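Local coordinates for flagellar hook associated protein type 3 FlgL (Legionella pneumophila subsp. pneumophila, PDB 5YTI), which probably serves as a structural component of the bacterial flagellum, a member of the flagellin family placed at the junction between hook and filament, at residues L87-E92 with A111-A116; G152-N157 with T299-I304. All coordinates share one frame; numbering follows the deposited sequence.

Interaction 1 of 2, residues L87-E92 with A111-A116; sequences LHRLRE and AVEAQA
Arg89 and Glu113 join two helices of the bundle through a side-on salt bridge. From its CB the arginine chain sets out towards the other helix with CG anti to the backbone N (chi1 176°), bends at chi2, and meets the carboxylate of Glu113 by the edge of its guanidinium. CG and CD of Arg89 both pass 3.9 Å from OE2 of Glu113, plain van der Waals neighbours. Arg89 NE makes the first polar contact, a hydrogen bond of 3.0 Å to OE2 of Glu113 that is almost straight (177° at the hydrogen) and lies in the guanidinium plane, although it reaches the syn side of OE2 from somewhat outside the carboxylate plane. Arg89 NH2 makes the second bond, 2.7 Å to the syn lone pair of Glu113 OE1, more bent and tilted from the guanidinium. The two flat groups are thus not coplanar, their planes lying 43° apart. Arg89 NH1 faces Glu92 of its own helix, whose OE1 is 3.9 Å away, a long salt bridge.

Next to this network, on the buried side of the pair, Leu90 CD2 rests on Ala114 CB at 4.2 Å. The CA atoms of Leu90 and Ala114 are 6.7 Å apart, a close approach consistent with the small alanine side chain. Helices 49-96 and 104-125 form a helical hairpin in the N-terminal flagellin region, and Met303 of helix 296-307 also covers Leu90. The two bonds to Glu113 would restrict rotation of the guanidinium, and the charges probably favour the ionised state, Glu92 adding only a weaker, long contact.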
loop_
_atom_site.group_PDB
_atom_site.type_symbol
_atom_site.label_atom_id
_atom_site.label_comp_id
_atom_site.label_asym_id
_atom_site.label_seq_id
_atom_site.Cartn_x
_atom_site.Cartn_y
_atom_site.Cartn_z
ATOM N N LEU A 87 5.494 -11.402 13.165
ATOM C CA LEU A 87 5.314 -11.644 11.754
ATOM C C LEU A 87 6.332 -12.585 11.256
ATOM O O LEU A 87 6.074 -13.276 10.289
ATOM C CB LEU A 87 5.434 -10.356 10.981
ATOM C CG LEU A 87 4.187 -9.487 11.166
ATOM C CD1 LEU A 87 4.473 -8.011 10.899
ATOM C CD2 LEU A 87 3.077 -10.016 10.261
ATOM N N HIS A 88 7.502 -12.611 11.882
ATOM C CA HIS A 88 8.586 -13.494 11.416
ATOM C C HIS A 88 8.192 -14.954 11.562
ATOM O O HIS A 88 8.564 -15.816 10.756
ATOM C CB HIS A 88 9.902 -13.229 12.164
ATOM C CG HIS A 88 10.793 -12.242 11.471
ATOM N ND1 HIS A 88 11.645 -11.399 12.151
ATOM C CD2 HIS A 88 10.934 -11.942 10.155
ATOM C CE1 HIS A 88 12.289 -10.636 11.285
ATOM N NE2 HIS A 88 11.867 -10.936 10.069
ATOM N N ARG A 89 7.407 -15.184 12.606
ATOM C CA ARG A 89 6.925 -16.485 12.982
ATOM C C ARG A 89 5.721 -16.775 12.108
ATOM O O ARG A 89 5.639 -17.863 11.534
ATOM C CB ARG A 89 6.575 -16.528 14.491
ATOM C CG ARG A 89 5.946 -17.824 15.027
ATOM C CD ARG A 89 6.757 -19.101 14.745
ATOM N NE ARG A 89 5.952 -20.305 15.008
ATOM C CZ ARG A 89 6.064 -21.467 14.351
ATOM N NH1 ARG A 89 6.968 -21.634 13.402
ATOM N NH2 ARG A 89 5.267 -22.483 14.647
ATOM N N LEU A 90 4.807 -15.819 11.966
ATOM C CA LEU A 90 3.711 -16.012 11.023
ATOM C C LEU A 90 4.250 -16.405 9.642
ATOM O O LEU A 90 3.581 -17.090 8.869
ATOM C CB LEU A 90 2.837 -14.760 10.933
ATOM C CG LEU A 90 1.921 -14.539 12.146
ATOM C CD1 LEU A 90 1.485 -13.095 12.253
ATOM C CD2 LEU A 90 0.715 -15.468 12.101
ATOM N N ARG A 91 5.465 -15.985 9.319
ATOM C CA ARG A 91 6.017 -16.298 8.015
ATOM C C ARG A 91 6.542 -17.730 7.998
ATOM O O ARG A 91 6.394 -18.437 7.006
ATOM C CB ARG A 91 7.112 -15.301 7.643
ATOM C CG ARG A 91 7.985 -15.844 6.554
ATOM C CD ARG A 91 8.741 -14.801 5.781
ATOM N NE ARG A 91 9.484 -15.502 4.735
ATOM C CZ ARG A 91 9.985 -14.912 3.664
ATOM N NH1 ARG A 91 9.853 -13.593 3.513
ATOM N NH2 ARG A 91 10.623 -15.631 2.758
ATOM N N GLU A 92 7.171 -18.142 9.096
ATOM C CA GLU A 92 7.597 -19.539 9.273
ATOM C C GLU A 92 6.358 -20.406 9.105
ATOM O O GLU A 92 6.309 -21.261 8.216
ATOM C CB GLU A 92 8.234 -19.790 10.652
ATOM C CG GLU A 92 9.630 -19.194 10.881
ATOM C CD GLU A 92 10.252 -19.499 12.245
ATOM O OE1 GLU A 92 9.821 -19.006 13.326
ATOM O OE2 GLU A 92 11.245 -20.228 12.232
ATOM N N ALA A 111 -3.035 -23.317 12.885
ATOM C CA ALA A 111 -4.244 -22.489 12.960
ATOM C C ALA A 111 -4.483 -21.854 14.320
ATOM O O ALA A 111 -5.068 -20.774 14.426
ATOM C CB ALA A 111 -5.463 -23.332 12.625
ATOM N N VAL A 112 -4.113 -22.560 15.368
ATOM C CA VAL A 112 -4.415 -22.075 16.694
ATOM C C VAL A 112 -3.263 -21.207 17.144
ATOM O O VAL A 112 -3.481 -20.194 17.833
ATOM C CB VAL A 112 -4.701 -23.221 17.682
ATOM C CG1 VAL A 112 -4.835 -22.696 19.089
ATOM C CG2 VAL A 112 -5.988 -23.936 17.283
ATOM N N GLU A 113 -2.042 -21.565 16.738
ATOM C CA GLU A 113 -0.933 -20.660 16.979
ATOM C C GLU A 113 -1.163 -19.338 16.247
ATOM O O GLU A 113 -1.057 -18.278 16.859
ATOM C CB GLU A 113 0.404 -21.243 16.570
ATOM C CG GLU A 113 1.537 -20.432 17.173
ATOM C CD GLU A 113 2.908 -20.832 16.688
ATOM O OE1 GLU A 113 2.998 -21.711 15.803
ATOM O OE2 GLU A 113 3.897 -20.256 17.199
ATOM N N ALA A 114 -1.488 -19.399 14.954
ATOM C CA ALA A 114 -1.771 -18.180 14.215
ATOM C C ALA A 114 -2.827 -17.362 14.933
ATOM O O ALA A 114 -2.709 -16.147 14.993
ATOM C CB ALA A 114 -2.197 -18.469 12.793
ATOM N N GLN A 115 -3.838 -18.008 15.514
ATOM C CA GLN A 115 -4.846 -17.251 16.279
ATOM C C GLN A 115 -4.208 -16.570 17.486
ATOM O O GLN A 115 -4.564 -15.455 17.813
ATOM C CB GLN A 115 -6.090 -18.090 16.679
ATOM C CG GLN A 115 -7.224 -17.321 17.412
ATOM C CD GLN A 115 -8.105 -16.432 16.504
ATOM O OE1 GLN A 115 -8.631 -16.896 15.480
ATOM N NE2 GLN A 115 -8.277 -15.150 16.893
ATOM N N ALA A 116 -3.250 -17.201 18.149
ATOM C CA ALA A 116 -2.562 -16.503 19.250
ATOM C C ALA A 116 -1.772 -15.297 18.723
ATOM O O ALA A 116 -1.784 -14.236 19.346
ATOM C CB ALA A 116 -1.656 -17.446 20.018
#

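Interaction 2 of 2, residues G152-N157 with T299-I304; sequences GQYVYN and TVQRMI
The Tyr154 ring and the terminal amide of Gln301 meet edge-on, their planes 72° apart. Helix segment 299-304 lays no group over either ring face; instead CD of Gln301 lies in the ring plane, beside the edge formed by CD1 and CE1. Within the amide, NE2 of Gln301 sits 3.3 Å from Tyr154 CD1, while OE1 lies beside CE1. All separations from this amide are best read loosely, because Gln301 was modelled in two conformers and the placement of its amide is doubtful. With CG anti to its carbonyl carbon (chi1 -62°) and the chain extended beyond CG, the glutamine carries its amide from the helix across to the tyrosine. Tyr154 opens the second strand of a small antiparallel beta-hairpin, 146-148 paired with 154-156, held by backbone bonds between Val155 and Ser147. Gly152 lies in the turn before it, with backbone angles at which a CB would press on the preceding carbonyl oxygen, which suits glycine. Tyr154 also packs on Leu118 and Leu122 of helix 104-125. The amide planes of Gln153 and Gln301 are inclined by 27°, and Gln153 OE1 stands 3.5 Å from Gln301 NE2, an equally doubtful polar approach without a hydrogen bond.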
loop_
_atom_site.group_PDB
_atom_site.type_symbol
_atom_site.label_atom_id
_atom_site.label_comp_id
_atom_site.label_asym_id
_atom_site.label_seq_id
_atom_site.Cartn_x
_atom_site.Cartn_y
_atom_site.Cartn_z
ATOM N N GLY A 152 -17.751 -8.277 11.083
ATOM C CA GLY A 152 -16.768 -9.374 11.119
ATOM C C GLY A 152 -15.354 -8.952 10.724
ATOM O O GLY A 152 -14.364 -9.633 11.050
ATOM N N GLN A 153 -15.263 -7.827 10.006
ATOM C CA GLN A 153 -13.974 -7.246 9.616
ATOM C C GLN A 153 -13.383 -6.359 10.754
ATOM O O GLN A 153 -14.128 -5.804 11.565
ATOM C CB GLN A 153 -14.119 -6.483 8.276
ATOM C CG GLN A 153 -13.995 -7.363 7.028
ATOM C CD GLN A 153 -12.554 -7.841 6.725
ATOM O OE1 GLN A 153 -11.819 -8.273 7.624
ATOM N NE2 GLN A 153 -12.154 -7.774 5.450
ATOM N N TYR A 154 -12.047 -6.279 10.826
ATOM C CA TYR A 154 -11.331 -5.342 11.731
ATOM C C TYR A 154 -11.267 -3.934 11.183
ATOM O O TYR A 154 -10.811 -3.757 10.065
ATOM C CB TYR A 154 -9.877 -5.770 11.914
ATOM C CG TYR A 154 -9.714 -6.998 12.737
ATOM C CD1 TYR A 154 -9.812 -8.250 12.169
ATOM C CD2 TYR A 154 -9.483 -6.909 14.092
ATOM C CE1 TYR A 154 -9.671 -9.384 12.931
ATOM C CE2 TYR A 154 -9.352 -8.036 14.860
ATOM C CZ TYR A 154 -9.444 -9.269 14.265
ATOM O OH TYR A 154 -9.319 -10.405 15.021
ATOM N N VAL A 155 -11.665 -2.938 11.977
ATOM C CA VAL A 155 -11.640 -1.522 11.544
ATOM C C VAL A 155 -10.722 -0.690 12.434
ATOM O O VAL A 155 -10.309 -1.125 13.506
ATOM C CB VAL A 155 -13.046 -0.841 11.546
ATOM C CG1 VAL A 155 -14.033 -1.623 10.694
ATOM C CG2 VAL A 155 -13.588 -0.651 12.964
ATOM N N TYR A 156 -10.443 0.530 11.981
ATOM C CA TYR A 156 -9.575 1.468 12.687
ATOM C C TYR A 156 -10.385 2.702 13.117
ATOM O O TYR A 156 -11.033 3.382 12.298
ATOM C CB TYR A 156 -8.392 1.851 11.782
ATOM C CG TYR A 156 -7.492 2.892 12.368
ATOM C CD1 TYR A 156 -6.681 2.602 13.450
ATOM C CD2 TYR A 156 -7.450 4.164 11.844
ATOM C CE1 TYR A 156 -5.859 3.563 13.997
ATOM C CE2 TYR A 156 -6.629 5.140 12.384
ATOM C CZ TYR A 156 -5.838 4.833 13.458
ATOM O OH TYR A 156 -5.035 5.792 14.003
ATOM N N ASN A 157 -10.351 2.966 14.415
ATOM C CA ASN A 157 -11.212 3.974 15.028
ATOM C C ASN A 157 -10.417 5.218 15.408
ATOM O O ASN A 157 -10.942 6.145 16.028
ATOM C CB ASN A 157 -11.931 3.402 16.270
ATOM C CG ASN A 157 -12.601 2.077 15.987
ATOM O OD1 ASN A 157 -12.269 1.080 16.620
ATOM N ND2 ASN A 157 -13.522 2.046 15.008
ATOM N N THR A 299 -5.104 -10.453 6.885
ATOM C CA THR A 299 -4.085 -11.375 6.334
ATOM C C THR A 299 -3.913 -12.610 7.242
ATOM O O THR A 299 -3.873 -13.762 6.784
ATOM C CB THR A 299 -2.691 -10.719 6.117
ATOM O OG1 THR A 299 -2.696 -9.881 4.963
ATOM C CG2 THR A 299 -1.637 -11.778 5.887
ATOM N N VAL A 300 -3.810 -12.369 8.533
ATOM C CA VAL A 300 -3.677 -13.468 9.479
ATOM C C VAL A 300 -4.979 -14.269 9.660
ATOM O O VAL A 300 -4.917 -15.495 9.819
ATOM C CB VAL A 300 -3.186 -12.991 10.850
ATOM C CG1 VAL A 300 -3.031 -14.190 11.764
ATOM C CG2 VAL A 300 -1.861 -12.243 10.732
ATOM N N GLN A 301 -6.120 -13.574 9.634
ATOM C CA GLN A 301 -7.440 -14.217 9.662
ATOM C C GLN A 301 -7.540 -15.196 8.529
ATOM O O GLN A 301 -8.114 -16.272 8.679
ATOM C CB GLN A 301 -8.573 -13.200 9.522
ATOM C CG GLN A 301 -8.631 -12.186 10.659
ATOM C CD GLN A 301 -9.961 -11.483 10.749
ATOM O OE1 GLN A 301 -10.732 -11.768 11.663
ATOM N NE2 GLN A 301 -10.237 -10.560 9.818
ATOM N N ARG A 302 -6.964 -14.792 7.400
ATOM C CA ARG A 302 -6.936 -15.575 6.184
ATOM C C ARG A 302 -5.976 -16.759 6.250
ATOM O O ARG A 302 -6.243 -17.799 5.638
ATOM C CB ARG A 302 -6.525 -14.694 5.016
ATOM C CG ARG A 302 -7.625 -13.804 4.446
ATOM C CD ARG A 302 -7.537 -13.792 2.929
ATOM N NE ARG A 302 -6.809 -12.657 2.372
ATOM C CZ ARG A 302 -6.219 -12.648 1.174
ATOM N NH1 ARG A 302 -5.607 -11.545 0.792
ATOM N NH2 ARG A 302 -6.204 -13.715 0.366
HETATM N N MSE A 303 -4.852 -16.617 6.950
HETATM C CA MSE A 303 -3.906 -17.732 7.042
HETATM C C MSE A 303 -4.549 -18.819 7.849
HETATM O O MSE A 303 -4.345 -20.005 7.565
HETATM C CB MSE A 303 -2.588 -17.358 7.676
HETATM C CG MSE A 303 -1.605 -16.608 6.785
HETATM SE SE MSE A 303 -0.251 -15.912 8.051
HETATM C CE MSE A 303 0.382 -17.577 8.849
ATOM N N ILE A 304 -5.341 -18.400 8.840
ATOM C CA ILE A 304 -6.145 -19.310 9.686
ATOM C C ILE A 304 -7.276 -20.027 8.893
ATOM O O ILE A 304 -7.405 -21.258 8.935
ATOM C CB ILE A 304 -6.796 -18.559 10.873
ATOM C CG1 ILE A 304 -5.752 -18.055 11.875
ATOM C CG2 ILE A 304 -7.837 -19.427 11.563
ATOM C CD1 ILE A 304 -6.309 -17.042 12.879
#

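In the fold
Helix 296-307 brings the two interactions together. Interaction 1 pairs neighbouring helices of one hairpin and is partly buried, with a leucine and an alanine inside and charged side chains at the margin; interaction 2 is a surface contact between a beta-hairpin and a helix far along the chain, made by uncharged polar and aromatic groups without a hydrogen bond. Their centres are about 14 Å apart, and residues of one touch the other directly: Ala114 CB packs on Ile304 CG1 at 3.7 Å, and Leu90 CD1 on Val300 CG2 at 3.8 Å. Segment 299-304 therefore packs apolar side chains against interaction 1 while Gln301 reaches out to the strand.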